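Local coordinates for tellurite resistance protein of COG3793 (Nostoc punctiforme, PDB 2OU3), which is of unconfirmed function but belongs to the TerB tellurite-resistance family, and binds zinc and 1H-indole-3-carbaldehyde in the crystal in its all-helical, two-subunit form, at residues W53-C58 and D70-E75; E78-V83 and R120-I125; D96-A101 and D134-L139. All blocks are in the same frame, centred on the assembly; numbering follows the deposited sequence.

Contact 1 (W53-C58 and D70-E75); sequences WALGFC and DLKTYE
Leu55 of helix 48-60 and Leu71 of helix 65-73 meet across the buried, apolar part of the contact. Their side chains slide past each other in opposite directions. The CD2 methyl of Leu55 lies 3.4 Å from CB of Leu71, which is tighter than usual for two carbons. The same methyl is 4.0 Å from CD1 of Leu71. The two leucines share one shape: CG sits anti to the carbonyl carbon (chi1 -71° in both) and the chain then extends. This carries the branched end of each one past the other. Cys58 adds a sulfur contact one turn along from Leu55. Its SG is 3.8 Å from CD1 of Leu71, so CD1 fits beside both Leu55 and Cys58. At the outer margin the other branch of Leu55 meets a lysine stem. Leu55 CD1 is 3.7 Å from CG of Lys72, and the two side chains cross at about a right angle. Only the aliphatic part of Lys72 is used here.

No hydrogen bond joins the two segments. Polar links come from outside them. Lys51 NZ is hydrogen-bonded to the carbonyl oxygens of Leu71, Lys72 and Tyr74, and so ties helix 48-60 to the end of helix 65-73.

Met33 of helix 26-41 packs on Cys58 and Leu71. On the second subunit, Leu8 packs on Leu55 and Ile5 on Lys72, so both residues also take part in the dimer interface. The two helices follow each other in the chain and run in roughly opposite directions. The arrangement is an antiparallel helical hairpin with a short connection, within the TerB family region of an all-helical fold.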
loop_
_atom_site.group_PDB
_atom_site.type_symbol
_atom_site.label_atom_id
_atom_site.label_comp_id
_atom_site.label_asym_id
_atom_site.label_seq_id
_atom_site.Cartn_x
_atom_site.Cartn_y
_atom_site.Cartn_z
ATOM N N TRP A 53 -13.410 -5.403 -1.524
ATOM C CA TRP A 53 -12.284 -4.533 -1.204
ATOM C C TRP A 53 -11.577 -4.954 0.092
ATOM O O TRP A 53 -10.325 -4.980 0.191
ATOM C CB TRP A 53 -12.803 -3.118 -1.077
ATOM C CG TRP A 53 -11.740 -2.098 -1.081
ATOM C CD1 TRP A 53 -11.277 -1.411 -2.169
ATOM C CD2 TRP A 53 -11.020 -1.602 0.046
ATOM N NE1 TRP A 53 -10.326 -0.526 -1.782
ATOM C CE2 TRP A 53 -10.130 -0.627 -0.433
ATOM C CE3 TRP A 53 -11.027 -1.902 1.418
ATOM C CZ2 TRP A 53 -9.258 0.061 0.401
ATOM C CZ3 TRP A 53 -10.138 -1.237 2.235
ATOM C CH2 TRP A 53 -9.271 -0.255 1.719
ATOM N N ALA A 54 -12.365 -5.290 1.099
ATOM C CA ALA A 54 -11.823 -5.705 2.398
ATOM C C ALA A 54 -10.990 -6.996 2.262
ATOM O O ALA A 54 -9.889 -7.103 2.819
ATOM C CB ALA A 54 -12.958 -5.913 3.384
ATOM N N LEU A 55 -11.530 -7.974 1.518
ATOM C CA LEU A 55 -10.848 -9.250 1.292
ATOM C C LEU A 55 -9.569 -9.057 0.503
ATOM O O LEU A 55 -8.547 -9.695 0.794
ATOM C CB LEU A 55 -11.750 -10.226 0.546
ATOM C CG LEU A 55 -12.946 -10.851 1.249
ATOM C CD1 LEU A 55 -13.656 -11.799 0.296
ATOM C CD2 LEU A 55 -12.517 -11.611 2.396
ATOM N N GLY A 56 -9.612 -8.145 -0.471
ATOM C CA GLY A 56 -8.428 -7.849 -1.286
ATOM C C GLY A 56 -7.336 -7.178 -0.453
ATOM O O GLY A 56 -6.147 -7.475 -0.593
ATOM N N PHE A 57 -7.745 -6.272 0.425
ATOM C CA PHE A 57 -6.829 -5.572 1.319
ATOM C C PHE A 57 -6.177 -6.612 2.221
ATOM O O PHE A 57 -4.969 -6.684 2.304
ATOM C CB PHE A 57 -7.637 -4.533 2.091
ATOM C CG PHE A 57 -6.856 -3.705 3.054
ATOM C CD1 PHE A 57 -5.576 -3.259 2.764
ATOM C CD2 PHE A 57 -7.472 -3.302 4.238
ATOM C CE1 PHE A 57 -4.889 -2.454 3.658
ATOM C CE2 PHE A 57 -6.778 -2.502 5.150
ATOM C CZ PHE A 57 -5.508 -2.088 4.862
ATOM N N CYS A 58 -6.988 -7.523 2.773
ATOM C CA CYS A 58 -6.477 -8.543 3.665
ATOM C C CYS A 58 -5.540 -9.502 2.921
ATOM O O CYS A 58 -4.439 -9.807 3.386
ATOM C CB CYS A 58 -7.629 -9.289 4.349
ATOM S SG CYS A 58 -7.099 -10.583 5.498
ATOM N N ASP A 70 -12.167 -18.218 5.052
ATOM C CA ASP A 70 -13.017 -18.090 6.245
ATOM C C ASP A 70 -13.729 -16.706 6.312
ATOM O O ASP A 70 -14.886 -16.620 6.754
ATOM C CB ASP A 70 -12.169 -18.381 7.489
ATOM C CG ASP A 70 -12.932 -18.298 8.768
ATOM O OD1 ASP A 70 -13.591 -19.287 9.110
ATOM O OD2 ASP A 70 -12.799 -17.274 9.462
ATOM N N LEU A 71 -13.080 -15.646 5.850
ATOM C CA LEU A 71 -13.754 -14.339 5.719
ATOM C C LEU A 71 -14.868 -14.368 4.675
ATOM O O LEU A 71 -15.892 -13.701 4.842
ATOM C CB LEU A 71 -12.753 -13.214 5.371
ATOM C CG LEU A 71 -11.774 -12.760 6.448
ATOM C CD1 LEU A 71 -10.715 -11.770 5.908
ATOM C CD2 LEU A 71 -12.521 -12.167 7.613
ATOM N N LYS A 72 -14.660 -15.105 3.583
ATOM C CA LYS A 72 -15.682 -15.218 2.534
ATOM C C LYS A 72 -17.023 -15.704 3.068
ATOM O O LYS A 72 -18.057 -15.182 2.674
ATOM C CB LYS A 72 -15.226 -16.127 1.380
ATOM C CG LYS A 72 -14.191 -15.444 0.492
ATOM C CD LYS A 72 -14.008 -16.097 -0.864
ATOM C CE LYS A 72 -12.785 -16.992 -0.934
ATOM N NZ LYS A 72 -12.072 -16.875 -2.258
ATOM N N THR A 73 -16.993 -16.672 3.982
ATOM C CA THR A 73 -18.209 -17.266 4.568
ATOM C C THR A 73 -18.648 -16.589 5.877
ATOM O O THR A 73 -19.707 -16.892 6.436
ATOM C CB THR A 73 -17.978 -18.760 4.838
ATOM O OG1 THR A 73 -16.896 -18.923 5.777
ATOM C CG2 THR A 73 -17.634 -19.495 3.527
ATOM N N TYR A 74 -17.850 -15.649 6.361
ATOM C CA TYR A 74 -18.133 -15.013 7.626
ATOM C C TYR A 74 -19.317 -14.067 7.523
ATOM O O TYR A 74 -19.364 -13.183 6.661
ATOM C CB TYR A 74 -16.931 -14.234 8.102
ATOM C CG TYR A 74 -17.090 -13.565 9.465
ATOM C CD1 TYR A 74 -17.103 -14.313 10.632
ATOM C CD2 TYR A 74 -17.099 -12.171 9.582
ATOM C CE1 TYR A 74 -17.198 -13.699 11.882
ATOM C CE2 TYR A 74 -17.203 -11.548 10.828
ATOM C CZ TYR A 74 -17.237 -12.320 11.966
ATOM O OH TYR A 74 -17.329 -11.724 13.194
ATOM N N GLU A 75 -20.250 -14.270 8.432
ATOM C CA GLU A 75 -21.394 -13.409 8.596
ATOM C C GLU A 75 -21.049 -12.485 9.755
ATOM O O GLU A 75 -20.930 -12.919 10.912
ATOM C CB GLU A 75 -22.641 -14.238 8.921
ATOM C CG GLU A 75 -23.458 -14.633 7.683
ATOM C CD GLU A 75 -24.362 -13.496 7.200
ATOM O OE1 GLU A 75 -23.857 -12.570 6.523
ATOM O OE2 GLU A 75 -25.579 -13.531 7.500
#

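Contact 2 (E78-V83 and R120-I125); sequences EALEEV and RKMATI
The carboxylate of Glu81 is the flat group that meets the opposite segment, and it touches Ile125. One oxygen does the touching: OE1 lies 3.4 Å from the CG2 methyl of Ile125. The methyl comes at OE1 on a slant, off the carboxylate plane, and not squarely over the face. No aromatic ring is present in either segment. The CG of Glu81 stands between the backbone N and the carbonyl carbon (chi1 65°), and the chain bends again at chi2. This folding brings the acid end nearer to Ile125 than the start of the side chain suggests. Both residues are exposed.

The guanidinium of Arg120 is flat too. Its three nitrogens form salt bridges with Glu130, Asp134 and Glu137 of helix 130-154, while NH1 is also hydrogen-bonded to Lys116 O of its own helix.

The buried part of the contact is apolar. Leu80 CD2 lies 3.9 Å from SE of Met122, a selenomethionine, and the two side chains cross obliquely. Leu80 CD2 is also 4.3 Å from Ile125 CG2. That isoleucine methyl therefore borders both Leu80 and the Glu81 oxygen.

No hydrogen bond crosses between the segments. Within 120-125, Arg120 O accepts from Thr124 OG1 at 2.6 Å and from Thr124 N at 2.9 Å. They reach the oxygen from opposite faces of its plane. This pins the threonine hydroxyl to its own helix.

Helix 26-41 borders the buried side: Leu80 touches Ser35 and Thr38, and Met122 touches Cys39. On another side of helix 113-126, its Ala123 and Arg120 rest on Val133 of helix 130-154. The short helix 80-84 thus lies against the later part of helix 113-126, with helix 26-41 packed against both; there are no strands in the chain.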
loop_
_atom_site.group_PDB
_atom_site.type_symbol
_atom_site.label_atom_id
_atom_site.label_comp_id
_atom_site.label_asym_id
_atom_site.label_seq_id
_atom_site.Cartn_x
_atom_site.Cartn_y
_atom_site.Cartn_z
ATOM N N GLU A 78 -21.672 -10.638 14.686
ATOM C CA GLU A 78 -21.269 -10.774 16.095
ATOM C C GLU A 78 -21.130 -9.403 16.757
ATOM O O GLU A 78 -21.109 -8.392 16.071
ATOM C CB GLU A 78 -19.942 -11.506 16.195
ATOM C CG GLU A 78 -19.919 -12.819 15.418
ATOM C CD GLU A 78 -18.655 -13.598 15.693
ATOM O OE1 GLU A 78 -17.594 -13.263 15.109
ATOM O OE2 GLU A 78 -18.731 -14.508 16.540
ATOM N N ALA A 79 -21.045 -9.369 18.090
ATOM C CA ALA A 79 -20.874 -8.103 18.790
ATOM C C ALA A 79 -19.414 -7.654 18.648
ATOM O O ALA A 79 -18.489 -8.420 18.910
ATOM C CB ALA A 79 -21.287 -8.228 20.258
ATOM N N LEU A 80 -19.210 -6.430 18.184
ATOM C CA LEU A 80 -17.869 -5.930 17.872
ATOM C C LEU A 80 -16.942 -6.006 19.089
ATOM O O LEU A 80 -15.783 -6.410 18.986
ATOM C CB LEU A 80 -17.960 -4.504 17.367
ATOM C CG LEU A 80 -16.664 -3.763 17.033
ATOM C CD1 LEU A 80 -15.788 -4.454 16.010
ATOM C CD2 LEU A 80 -17.051 -2.347 16.571
ATOM N N GLU A 81 -17.460 -5.651 20.255
ATOM C CA GLU A 81 -16.632 -5.726 21.476
ATOM C C GLU A 81 -16.193 -7.137 21.823
ATOM O O GLU A 81 -15.142 -7.346 22.425
ATOM C CB GLU A 81 -17.374 -5.117 22.673
ATOM C CG GLU A 81 -18.651 -5.865 23.115
ATOM C CD GLU A 81 -19.932 -5.405 22.394
ATOM O OE1 GLU A 81 -19.855 -4.746 21.329
ATOM O OE2 GLU A 81 -21.024 -5.735 22.911
ATOM N N GLU A 82 -17.025 -8.119 21.496
ATOM C CA GLU A 82 -16.665 -9.521 21.726
ATOM C C GLU A 82 -15.608 -9.997 20.729
ATOM O O GLU A 82 -14.710 -10.758 21.080
ATOM C CB GLU A 82 -17.885 -10.423 21.648
ATOM C CG GLU A 82 -18.958 -10.082 22.703
ATOM C CD GLU A 82 -20.098 -11.108 22.749
ATOM O OE1 GLU A 82 -20.030 -12.133 22.024
ATOM O OE2 GLU A 82 -21.078 -10.867 23.488
ATOM N N VAL A 83 -15.712 -9.549 19.496
ATOM C CA VAL A 83 -14.742 -9.927 18.496
ATOM C C VAL A 83 -13.336 -9.437 18.883
ATOM O O VAL A 83 -12.369 -10.218 18.878
ATOM C CB VAL A 83 -15.184 -9.451 17.102
ATOM C CG1 VAL A 83 -14.115 -9.821 16.050
ATOM C CG2 VAL A 83 -16.507 -10.106 16.737
ATOM N N ARG A 120 -20.003 6.192 13.617
ATOM C CA ARG A 120 -19.993 6.826 14.929
ATOM C C ARG A 120 -20.556 5.887 15.985
ATOM O O ARG A 120 -20.064 5.867 17.104
ATOM C CB ARG A 120 -20.700 8.195 14.872
ATOM C CG ARG A 120 -19.704 9.271 14.444
ATOM C CD ARG A 120 -20.265 10.548 13.885
ATOM N NE ARG A 120 -19.176 11.356 13.295
ATOM C CZ ARG A 120 -18.617 11.111 12.122
ATOM N NH1 ARG A 120 -19.001 10.069 11.383
ATOM N NH2 ARG A 120 -17.659 11.907 11.694
ATOM N N LYS A 121 -21.595 5.129 15.632
ATOM C CA LYS A 121 -22.156 4.115 16.535
ATOM C C LYS A 121 -21.108 3.085 16.914
ATOM O O LYS A 121 -21.035 2.670 18.075
ATOM C CB LYS A 121 -23.384 3.429 15.909
ATOM C CG LYS A 121 -24.627 4.289 15.918
ATOM C CD LYS A 121 -25.869 3.538 15.413
HETATM N N MSE A 122 -20.278 2.700 15.944
HETATM C CA MSE A 122 -19.210 1.726 16.184
HETATM C C MSE A 122 -18.082 2.340 16.990
HETATM O O MSE A 122 -17.559 1.707 17.910
HETATM C CB MSE A 122 -18.648 1.163 14.878
HETATM C CG MSE A 122 -19.621 0.328 14.069
HETATM SE SE MSE A 122 -20.415 -1.176 15.106
HETATM C CE MSE A 122 -22.058 -0.897 14.674
ATOM N N ALA A 123 -17.719 3.587 16.664
ATOM C CA ALA A 123 -16.707 4.312 17.447
ATOM C C ALA A 123 -17.103 4.453 18.894
ATOM O O ALA A 123 -16.247 4.384 19.774
ATOM C CB ALA A 123 -16.414 5.673 16.837
ATOM N N THR A 124 -18.398 4.646 19.165
ATOM C CA THR A 124 -18.873 4.664 20.540
ATOM C C THR A 124 -18.621 3.309 21.229
ATOM O O THR A 124 -18.101 3.254 22.363
ATOM C CB THR A 124 -20.349 5.031 20.571
ATOM O OG1 THR A 124 -20.567 6.129 19.670
ATOM C CG2 THR A 124 -20.748 5.398 21.971
ATOM N N ILE A 125 -18.977 2.234 20.544
ATOM C CA ILE A 125 -18.723 0.871 21.030
ATOM C C ILE A 125 -17.240 0.653 21.266
ATOM O O ILE A 125 -16.846 0.115 22.295
ATOM C CB ILE A 125 -19.273 -0.179 20.055
ATOM C CG1 ILE A 125 -20.811 -0.119 20.050
ATOM C CG2 ILE A 125 -18.797 -1.592 20.460
ATOM C CD1 ILE A 125 -21.480 -0.856 18.884
#

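Contact 3 (D96-A101 and D134-L139); sequences DILLSA and DQLEQL. With I3A (1H-indole-3-carbaldehyde), chain E.
Leu98 and Leu99 of helix 94-106 pack on Leu136 and Leu139 of helix 130-154. This is a leucine-lined helix-helix interface inside the all-helical TerB fold. The axes of the two short segments come within 9.7 Å and cross at -45°.

The apolar contacts are mostly made by the leucine methyls. Leu136 comes in beside Leu98, with its CD1 at 3.7 Å from Leu98 CD2, and the two side chains cross at about a right angle. Its other methyl, CD2, is 4.3 Å from Leu99 CB. One turn on, Leu139 CD2 is 3.8 Å from Leu99 CD2, again at about a right angle. Leu99 CD1 lies against the backbone, 3.7 Å from Leu136 O. All four leucines are buried. No hydrogen bond joins the two segments.

Other helices complete the packing, with Cys39, Ile119 and Ala123 touching Leu98. From the second subunit, Leu153 packs on Leu136 and Leu146 on Leu139, so the interface continues into the dimer.

The polar contacts of Asp96 lie on the side of helix 94-106 turned from helix 130-154. Its side chain starts away from that helix, with CG anti to the backbone N (chi1 -179°), and enters the indole-3-carbaldehyde pocket. OD1 is hydrogen-bonded to Tyr32 OH and OD2 to Tyr155 OH of the second subunit, which probably steadies the carboxylate. Asp96 OD2 also accepts the indole N-H of the ligand at 2.8 Å from its ring N, nearly straight at 165°.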
loop_
_atom_site.group_PDB
_atom_site.type_symbol
_atom_site.label_atom_id
_atom_site.label_comp_id
_atom_site.label_asym_id
_atom_site.label_seq_id
_atom_site.Cartn_x
_atom_site.Cartn_y
_atom_site.Cartn_z
ATOM N N ASP A 96 -7.431 1.979 14.238
ATOM C CA ASP A 96 -6.983 1.284 13.052
ATOM C C ASP A 96 -8.189 0.556 12.416
ATOM O O ASP A 96 -8.445 0.665 11.226
ATOM C CB ASP A 96 -5.864 0.356 13.530
ATOM C CG ASP A 96 -5.201 -0.471 12.429
ATOM O OD1 ASP A 96 -5.600 -0.419 11.238
ATOM O OD2 ASP A 96 -4.209 -1.158 12.824
ATOM N N ILE A 97 -8.946 -0.164 13.235
ATOM C CA ILE A 97 -10.113 -0.864 12.766
ATOM C C ILE A 97 -11.086 0.153 12.110
ATOM O O ILE A 97 -11.634 -0.097 11.036
ATOM C CB ILE A 97 -10.859 -1.589 13.962
ATOM C CG1 ILE A 97 -10.078 -2.830 14.463
ATOM C CG2 ILE A 97 -12.307 -1.965 13.564
ATOM C CD1 ILE A 97 -10.423 -3.263 15.929
ATOM N N LEU A 98 -11.319 1.265 12.797
ATOM C CA LEU A 98 -12.305 2.280 12.328
ATOM C C LEU A 98 -11.921 2.837 10.981
ATOM O O LEU A 98 -12.754 2.955 10.089
ATOM C CB LEU A 98 -12.430 3.407 13.345
ATOM C CG LEU A 98 -13.737 4.195 13.179
ATOM C CD1 LEU A 98 -14.800 3.274 13.799
ATOM C CD2 LEU A 98 -13.764 5.546 13.861
ATOM N N LEU A 99 -10.636 3.181 10.826
ATOM C CA LEU A 99 -10.125 3.720 9.594
ATOM C C LEU A 99 -10.275 2.748 8.441
ATOM O O LEU A 99 -10.708 3.121 7.372
ATOM C CB LEU A 99 -8.660 4.184 9.750
ATOM C CG LEU A 99 -8.044 4.770 8.464
ATOM C CD1 LEU A 99 -8.797 6.007 7.966
ATOM C CD2 LEU A 99 -6.534 5.062 8.641
ATOM N N SER A 100 -9.931 1.494 8.651
ATOM C CA SER A 100 -10.161 0.475 7.615
ATOM C C SER A 100 -11.651 0.336 7.302
ATOM O O SER A 100 -12.030 0.212 6.151
ATOM C CB SER A 100 -9.588 -0.875 8.061
ATOM O OG SER A 100 -8.161 -0.824 8.074
ATOM N N ALA A 101 -12.497 0.386 8.336
ATOM C CA ALA A 101 -13.947 0.313 8.143
ATOM C C ALA A 101 -14.477 1.471 7.290
ATOM O O ALA A 101 -15.338 1.285 6.417
ATOM C CB ALA A 101 -14.671 0.302 9.495
ATOM N N ASP A 134 -13.807 12.202 13.709
ATOM C CA ASP A 134 -13.728 13.276 12.701
ATOM C C ASP A 134 -12.345 13.341 12.050
ATOM O O ASP A 134 -12.224 13.509 10.842
ATOM C CB ASP A 134 -14.166 14.626 13.301
ATOM C CG ASP A 134 -15.656 14.685 13.540
ATOM O OD1 ASP A 134 -16.350 13.946 12.857
ATOM O OD2 ASP A 134 -16.146 15.382 14.452
ATOM N N GLN A 135 -11.293 13.170 12.840
ATOM C CA GLN A 135 -9.940 13.167 12.309
ATOM C C GLN A 135 -9.649 11.981 11.404
ATOM O O GLN A 135 -8.955 12.137 10.379
ATOM C CB GLN A 135 -8.904 13.236 13.442
ATOM C CG GLN A 135 -8.817 14.638 14.065
ATOM C CD GLN A 135 -8.038 14.660 15.356
ATOM O OE1 GLN A 135 -7.152 13.855 15.550
ATOM N NE2 GLN A 135 -8.365 15.598 16.249
ATOM N N LEU A 136 -10.203 10.819 11.758
ATOM C CA LEU A 136 -10.000 9.614 10.973
ATOM C C LEU A 136 -10.727 9.732 9.638
ATOM O O LEU A 136 -10.182 9.345 8.600
ATOM C CB LEU A 136 -10.493 8.392 11.738
ATOM C CG LEU A 136 -9.595 7.991 12.907
ATOM C CD1 LEU A 136 -10.318 6.947 13.762
ATOM C CD2 LEU A 136 -8.212 7.497 12.427
ATOM N N GLU A 137 -11.947 10.275 9.655
ATOM C CA GLU A 137 -12.670 10.533 8.406
ATOM C C GLU A 137 -11.907 11.499 7.508
ATOM O O GLU A 137 -11.806 11.295 6.298
ATOM C CB GLU A 137 -14.066 11.078 8.643
ATOM C CG GLU A 137 -14.958 10.095 9.349
ATOM C CD GLU A 137 -16.441 10.312 9.084
ATOM O OE1 GLU A 137 -16.831 11.419 8.654
ATOM O OE2 GLU A 137 -17.219 9.351 9.322
ATOM N N GLN A 138 -11.370 12.552 8.102
ATOM C CA GLN A 138 -10.603 13.532 7.363
ATOM C C GLN A 138 -9.368 12.902 6.750
ATOM O O GLN A 138 -9.043 13.189 5.596
ATOM C CB GLN A 138 -10.205 14.701 8.257
ATOM C CG GLN A 138 -9.393 15.766 7.550
ATOM C CD GLN A 138 -9.045 16.921 8.478
ATOM O OE1 GLN A 138 -8.238 16.771 9.405
ATOM N NE2 GLN A 138 -9.652 18.080 8.229
ATOM N N LEU A 139 -8.683 12.077 7.533
ATOM C CA LEU A 139 -7.519 11.369 7.055
ATOM C C LEU A 139 -7.869 10.504 5.810
ATOM O O LEU A 139 -7.174 10.570 4.797
ATOM C CB LEU A 139 -6.943 10.526 8.157
ATOM C CG LEU A 139 -5.707 9.713 7.769
ATOM C CD1 LEU A 139 -4.513 10.624 7.497
ATOM C CD2 LEU A 139 -5.414 8.721 8.868
HETATM O O I3A E . -3.265 -8.063 10.553
HETATM C "C3'" I3A E . -3.390 -6.901 10.173
HETATM C C3 I3A E . -3.556 -5.856 11.212
HETATM C C2 I3A E . -3.641 -4.516 10.943
HETATM N N I3A E . -3.762 -3.859 12.146
HETATM C C8 I3A E . -3.760 -4.722 13.183
HETATM C C9 I3A E . -3.621 -6.087 12.659
HETATM C C4 I3A E . -3.550 -7.192 13.521
HETATM C C5 I3A E . -3.657 -6.973 14.874
HETATM C C6 I3A E . -3.785 -5.677 15.400
HETATM C C7 I3A E . -3.830 -4.579 14.555
#

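Overall arrangement
Contact 1 closes along the chain before contacts 2 and 3 open. Helices 80-84, 94-106 and 113-126 follow each other, so the segments of contacts 2 and 3 alternate and the two contacts interleave. The centres lie about 18 Å apart for contacts 1 and 2, about 19 Å for 1 and 3, and about 14 Å for 2 and 3. Contacts 1 and 3 sit on opposite sides of the chain's centre but meet where Phe57 packs on Ser100. Tyr74 and Val83 join contacts 1 and 2. Helix 26-41 borders all three. Contacts 1 and 3 also touch the second subunit, so parts of the helical core also lie at the dimer interface.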